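Local coordinates for protein gamma-glutamyltranspeptidase (Streptomyces lincolnensis, PDB 6J3A) that probably acts as a gamma-glutamyltranspeptidase-like enzyme of the N-terminal nucleophile hydrolase superfamily, related to LmbA, at residues L95-P109 against P455-E467. Residues are numbered along the deposited sequence; the frame is centred on the assembly and turned at random.
Sequences LDLVPGTGPLAAAVP and PLGTRLQMTWLEE
The carbonyl oxygen Leu460 O, against which both methyls of Val98 pack, is gripped twice from within its own segment: Thr463 N donates to it, and Thr463 OG1 gives a shorter bond of 2.6 Å to Leu460 O, in the carbonyl plane. The hydroxyl can reach because OG1 sits between its own backbone N and carbonyl carbon (chi1 60°). Val98 thus closes over a carbonyl already satisfied, and its CG2 goes on to meet Leu465 CD2 at 3.5 Å, the two side chains crossing at about a right angle. Leu465 is the centre of an inverse gamma turn, and Leu465 CD1 lies 3.4 Å from Leu97 C.

The direct hydrogen bond between the segments runs from Leu460 N to Ala105 O, 2.8 Å long and in the carbonyl plane, though bent at the hydrogen (138°). Beside it, Leu460 CD2 rests on Ala107 CB at 3.8 Å while CD1 lies over the Ala106 carbonyl. Cutting Leu460 back to an alanine would probably open a gap beside Ala107 and strip Tyr90 of helix 87-92 of part of its packing.

One water receives Gln461 NE2, donates to Gly100 O at 2.7 Å and bonds Thr458 OG1; the same NE2 donates to Thr458 O while Gln461 OE1 accepts from Tyr548 N, so bonds at both ends of the amide help fix its rotation. A second water bridges Ala107 N and Arg459 N, and Pro109 CG meets Leu456 CD2 at 3.8 Å. Arg459 leads away, its NH2 bonding Ser439 OG and its NE forming a salt bridge with Glu60. The whole is a buried loop-to-loop junction, organised around the 3-10 turn 459-462, within this gamma-glutamyltranspeptidase fold.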
loop_
_atom_site.group_PDB
_atom_site.type_symbol
_atom_site.label_atom_id
_atom_site.label_comp_id
_atom_site.label_asym_id
_atom_site.label_seq_id
_atom_site.Cartn_x
_atom_site.Cartn_y
_atom_site.Cartn_z
ATOM N N LEU A 95 19.917 -33.149 -28.292
ATOM C CA LEU A 95 19.845 -31.892 -27.570
ATOM C C LEU A 95 21.229 -31.516 -27.062
ATOM O O LEU A 95 21.992 -32.374 -26.620
ATOM C CB LEU A 95 18.856 -32.005 -26.400
ATOM C CG LEU A 95 17.367 -32.180 -26.771
ATOM C CD1 LEU A 95 16.510 -32.596 -25.572
ATOM C CD2 LEU A 95 16.794 -30.923 -27.425
ATOM N N ASP A 96 21.550 -30.232 -27.153
ATOM C CA ASP A 96 22.771 -29.685 -26.549
ATOM C C ASP A 96 22.486 -28.969 -25.232
ATOM O O ASP A 96 23.294 -29.011 -24.310
ATOM C CB ASP A 96 23.468 -28.744 -27.535
ATOM C CG ASP A 96 24.267 -29.493 -28.588
ATOM O OD1 ASP A 96 24.031 -30.709 -28.811
ATOM O OD2 ASP A 96 25.147 -28.851 -29.194
ATOM N N LEU A 97 21.333 -28.312 -25.170
ATOM C CA LEU A 97 20.838 -27.669 -23.965
ATOM C C LEU A 97 19.538 -28.339 -23.567
ATOM O O LEU A 97 18.839 -28.912 -24.409
ATOM C CB LEU A 97 20.572 -26.192 -24.237
ATOM C CG LEU A 97 21.773 -25.384 -24.736
ATOM C CD1 LEU A 97 21.330 -24.087 -25.396
ATOM C CD2 LEU A 97 22.724 -25.101 -23.584
ATOM N N VAL A 98 19.208 -28.261 -22.283
ATOM C CA VAL A 98 17.888 -28.658 -21.817
ATOM C C VAL A 98 16.890 -27.638 -22.370
ATOM O O VAL A 98 17.142 -26.436 -22.309
ATOM C CB VAL A 98 17.803 -28.698 -20.285
ATOM C CG1 VAL A 98 16.368 -28.955 -19.818
ATOM C CG2 VAL A 98 18.730 -29.768 -19.731
ATOM N N PRO A 99 15.764 -28.109 -22.926
ATOM C CA PRO A 99 14.792 -27.164 -23.478
ATOM C C PRO A 99 14.181 -26.198 -22.452
ATOM O O PRO A 99 14.021 -26.548 -21.283
ATOM C CB PRO A 99 13.696 -28.074 -24.050
ATOM C CG PRO A 99 14.334 -29.402 -24.254
ATOM C CD PRO A 99 15.416 -29.512 -23.226
ATOM N N GLY A 100 13.835 -24.998 -22.913
ATOM C CA GLY A 100 13.143 -24.015 -22.095
ATOM C C GLY A 100 11.722 -24.409 -21.732
ATOM O O GLY A 100 11.171 -23.912 -20.749
ATOM N N THR A 101 11.123 -25.288 -22.531
ATOM C CA THR A 101 9.738 -25.703 -22.337
ATOM C C THR A 101 9.577 -27.216 -22.331
ATOM O O THR A 101 10.517 -27.958 -22.588
ATOM C CB THR A 101 8.884 -25.121 -23.456
ATOM O OG1 THR A 101 9.390 -25.576 -24.714
ATOM C CG2 THR A 101 8.930 -23.583 -23.417
ATOM N N GLY A 102 8.377 -27.672 -22.019
ATOM C CA GLY A 102 8.047 -29.077 -22.180
ATOM C C GLY A 102 8.423 -29.904 -20.967
ATOM O O GLY A 102 9.056 -29.389 -20.055
ATOM N N PRO A 103 8.028 -31.196 -20.955
ATOM C CA PRO A 103 8.175 -32.076 -19.801
ATOM C C PRO A 103 9.599 -32.578 -19.545
ATOM O O PRO A 103 9.850 -33.101 -18.460
ATOM C CB PRO A 103 7.227 -33.236 -20.118
ATOM C CG PRO A 103 7.206 -33.300 -21.595
ATOM C CD PRO A 103 7.401 -31.899 -22.088
ATOM N N LEU A 104 10.515 -32.422 -20.508
ATOM C CA LEU A 104 11.945 -32.712 -20.260
ATOM C C LEU A 104 12.598 -31.706 -19.301
ATOM O O LEU A 104 13.579 -32.036 -18.645
ATOM C CB LEU A 104 12.768 -32.761 -21.559
ATOM C CG LEU A 104 12.598 -33.957 -22.499
ATOM C CD1 LEU A 104 13.312 -33.656 -23.808
ATOM C CD2 LEU A 104 13.135 -35.234 -21.877
ATOM N N ALA A 105 12.067 -30.488 -19.240
ATOM C CA ALA A 105 12.580 -29.443 -18.344
ATOM C C ALA A 105 12.021 -29.524 -16.914
ATOM O O ALA A 105 12.574 -28.915 -15.996
ATOM C CB ALA A 105 12.318 -28.066 -18.945
ATOM N N ALA A 106 10.937 -30.271 -16.726
ATOM C CA ALA A 106 10.305 -30.420 -15.397
ATOM C C ALA A 106 11.173 -31.164 -14.386
ATOM O O ALA A 106 11.537 -32.323 -14.612
ATOM C CB ALA A 106 8.965 -31.134 -15.522
ATOM N N ALA A 107 11.490 -30.501 -13.276
ATOM C CA ALA A 107 12.019 -31.198 -12.105
ATOM C C ALA A 107 10.826 -31.758 -11.345
ATOM O O ALA A 107 9.691 -31.386 -11.635
ATOM C CB ALA A 107 12.813 -30.246 -11.233
ATOM N N VAL A 108 11.067 -32.640 -10.376
ATOM C CA VAL A 108 9.983 -33.146 -9.518
ATOM C C VAL A 108 9.361 -31.918 -8.835
ATOM O O VAL A 108 10.092 -31.105 -8.289
ATOM C CB VAL A 108 10.487 -34.136 -8.433
ATOM C CG1 VAL A 108 9.365 -34.527 -7.474
ATOM C CG2 VAL A 108 11.076 -35.394 -9.052
ATOM N N PRO A 109 8.028 -31.752 -8.894
ATOM C CA PRO A 109 7.448 -30.573 -8.224
ATOM C C PRO A 109 7.713 -30.549 -6.724
ATOM O O PRO A 109 7.418 -31.526 -6.038
ATOM C CB PRO A 109 5.956 -30.701 -8.511
ATOM C CG PRO A 109 5.894 -31.454 -9.797
ATOM C CD PRO A 109 7.061 -32.400 -9.794
ATOM N N PRO A 455 0.241 -26.494 -15.133
ATOM C CA PRO A 455 1.307 -27.271 -15.745
ATOM C C PRO A 455 2.458 -27.654 -14.810
ATOM O O PRO A 455 2.569 -27.163 -13.694
ATOM C CB PRO A 455 1.837 -26.316 -16.815
ATOM C CG PRO A 455 1.639 -24.957 -16.233
ATOM C CD PRO A 455 0.522 -25.045 -15.231
ATOM N N LEU A 456 3.314 -28.525 -15.327
ATOM C CA LEU A 456 4.608 -28.831 -14.731
ATOM C C LEU A 456 5.635 -27.711 -14.936
ATOM O O LEU A 456 5.499 -26.843 -15.822
ATOM C CB LEU A 456 5.159 -30.130 -15.323
ATOM C CG LEU A 456 4.482 -31.412 -14.833
ATOM C CD1 LEU A 456 4.675 -32.539 -15.835
ATOM C CD2 LEU A 456 5.024 -31.822 -13.475
ATOM N N GLY A 457 6.677 -27.771 -14.111
ATOM C CA GLY A 457 7.732 -26.767 -14.097
ATOM C C GLY A 457 8.747 -26.949 -15.203
ATOM O O GLY A 457 8.580 -27.802 -16.069
ATOM N N THR A 458 9.791 -26.128 -15.175
ATOM C CA THR A 458 10.841 -26.148 -16.192
ATOM C C THR A 458 12.235 -25.848 -15.622
ATOM O O THR A 458 13.076 -25.255 -16.314
ATOM C CB THR A 458 10.547 -25.109 -17.285
ATOM O OG1 THR A 458 10.430 -23.811 -16.687
ATOM C CG2 THR A 458 9.259 -25.456 -18.047
ATOM N N ARG A 459 12.493 -26.264 -14.380
ATOM C CA ARG A 459 13.721 -25.836 -13.685
ATOM C C ARG A 459 14.970 -26.602 -14.114
ATOM O O ARG A 459 16.077 -26.073 -14.011
ATOM C CB ARG A 459 13.555 -25.897 -12.167
ATOM C CG ARG A 459 14.558 -25.072 -11.349
ATOM C CD ARG A 459 14.476 -23.569 -11.577
ATOM N NE ARG A 459 13.134 -23.054 -11.316
ATOM C CZ ARG A 459 12.758 -21.785 -11.417
ATOM N NH1 ARG A 459 13.620 -20.843 -11.784
ATOM N NH2 ARG A 459 11.495 -21.457 -11.161
ATOM N N LEU A 460 14.805 -27.819 -14.631
ATOM C CA LEU A 460 15.949 -28.568 -15.193
ATOM C C LEU A 460 16.644 -27.842 -16.343
ATOM O O LEU A 460 17.763 -28.194 -16.704
ATOM C CB LEU A 460 15.545 -29.979 -15.636
ATOM C CG LEU A 460 14.940 -30.860 -14.540
ATOM C CD1 LEU A 460 14.584 -32.235 -15.074
ATOM C CD2 LEU A 460 15.895 -31.010 -13.375
ATOM N N GLN A 461 15.999 -26.819 -16.898
ATOM C CA GLN A 461 16.621 -25.979 -17.919
ATOM C C GLN A 461 17.931 -25.333 -17.500
ATOM O O GLN A 461 18.729 -24.958 -18.351
ATOM C CB GLN A 461 15.643 -24.920 -18.431
ATOM C CG GLN A 461 15.525 -23.657 -17.606
ATOM C CD GLN A 461 14.562 -22.686 -18.241
ATOM O OE1 GLN A 461 14.929 -21.936 -19.152
ATOM N NE2 GLN A 461 13.315 -22.706 -17.786
ATOM N N MET A 462 18.134 -25.199 -16.193
ATOM C CA MET A 462 19.310 -24.551 -15.633
ATOM C C MET A 462 20.526 -25.460 -15.449
ATOM O O MET A 462 21.629 -24.967 -15.210
ATOM C CB MET A 462 18.921 -23.911 -14.303
ATOM C CG MET A 462 17.685 -23.021 -14.418
ATOM S SD MET A 462 17.537 -21.815 -13.095
ATOM C CE MET A 462 16.309 -20.748 -13.814
ATOM N N THR A 463 20.336 -26.769 -15.583
ATOM C CA THR A 463 21.442 -27.726 -15.565
ATOM C C THR A 463 22.176 -27.711 -16.899
ATOM O O THR A 463 21.755 -27.056 -17.854
ATOM C CB THR A 463 20.935 -29.154 -15.349
ATOM O OG1 THR A 463 20.050 -29.500 -16.418
ATOM C CG2 THR A 463 20.210 -29.282 -14.030
ATOM N N TRP A 464 23.271 -28.457 -16.951
ATOM C CA TRP A 464 24.040 -28.632 -18.175
ATOM C C TRP A 464 23.994 -30.063 -18.695
ATOM O O TRP A 464 24.108 -31.016 -17.915
ATOM C CB TRP A 464 25.488 -28.269 -17.915
ATOM C CG TRP A 464 25.724 -26.826 -17.646
ATOM C CD1 TRP A 464 26.234 -26.285 -16.505
ATOM C CD2 TRP A 464 25.488 -25.736 -18.544
ATOM N NE1 TRP A 464 26.339 -24.924 -16.635
ATOM C CE2 TRP A 464 25.889 -24.554 -17.876
ATOM C CE3 TRP A 464 24.990 -25.641 -19.853
ATOM C CZ2 TRP A 464 25.803 -23.282 -18.469
ATOM C CZ3 TRP A 464 24.908 -24.371 -20.446
ATOM C CH2 TRP A 464 25.311 -23.211 -19.745
ATOM N N LEU A 465 23.849 -30.191 -20.017
ATOM C CA LEU A 465 23.963 -31.476 -20.705
ATOM C C LEU A 465 25.433 -31.787 -21.012
ATOM O O LEU A 465 25.897 -31.704 -22.156
ATOM C CB LEU A 465 23.118 -31.472 -21.980
ATOM C CG LEU A 465 21.618 -31.250 -21.793
ATOM C CD1 LEU A 465 20.907 -31.394 -23.121
ATOM C CD2 LEU A 465 21.004 -32.218 -20.786
ATOM N N GLU A 466 26.150 -32.164 -19.960
ATOM C CA GLU A 466 27.596 -32.355 -20.001
ATOM C C GLU A 466 27.977 -32.937 -18.667
ATOM O O GLU A 466 27.594 -32.392 -17.636
ATOM C CB GLU A 466 28.308 -31.020 -20.202
ATOM C CG GLU A 466 29.806 -31.113 -20.409
ATOM C CD GLU A 466 30.418 -29.785 -20.838
ATOM O OE1 GLU A 466 29.673 -28.825 -21.125
ATOM O OE2 GLU A 466 31.660 -29.677 -20.885
ATOM N N GLU A 467 28.719 -34.039 -18.686
ATOM C CA GLU A 467 29.093 -34.741 -17.462
ATOM C C GLU A 467 30.258 -34.079 -16.724
ATOM O O GLU A 467 30.981 -33.243 -17.283
ATOM C CB GLU A 467 29.421 -36.210 -17.766
ATOM C CG GLU A 467 28.206 -37.083 -18.076
ATOM C CD GLU A 467 27.330 -37.393 -16.859
ATOM O OE1 GLU A 467 26.481 -38.302 -16.961
ATOM O OE2 GLU A 467 27.471 -36.747 -15.797
HETATM O O HOH W 1 10.801 -22.238 -18.688
HETATM O O HOH W 2 10.539 -27.847 -12.351
HETATM O O HOH W 3 8.070 -29.143 -11.668
#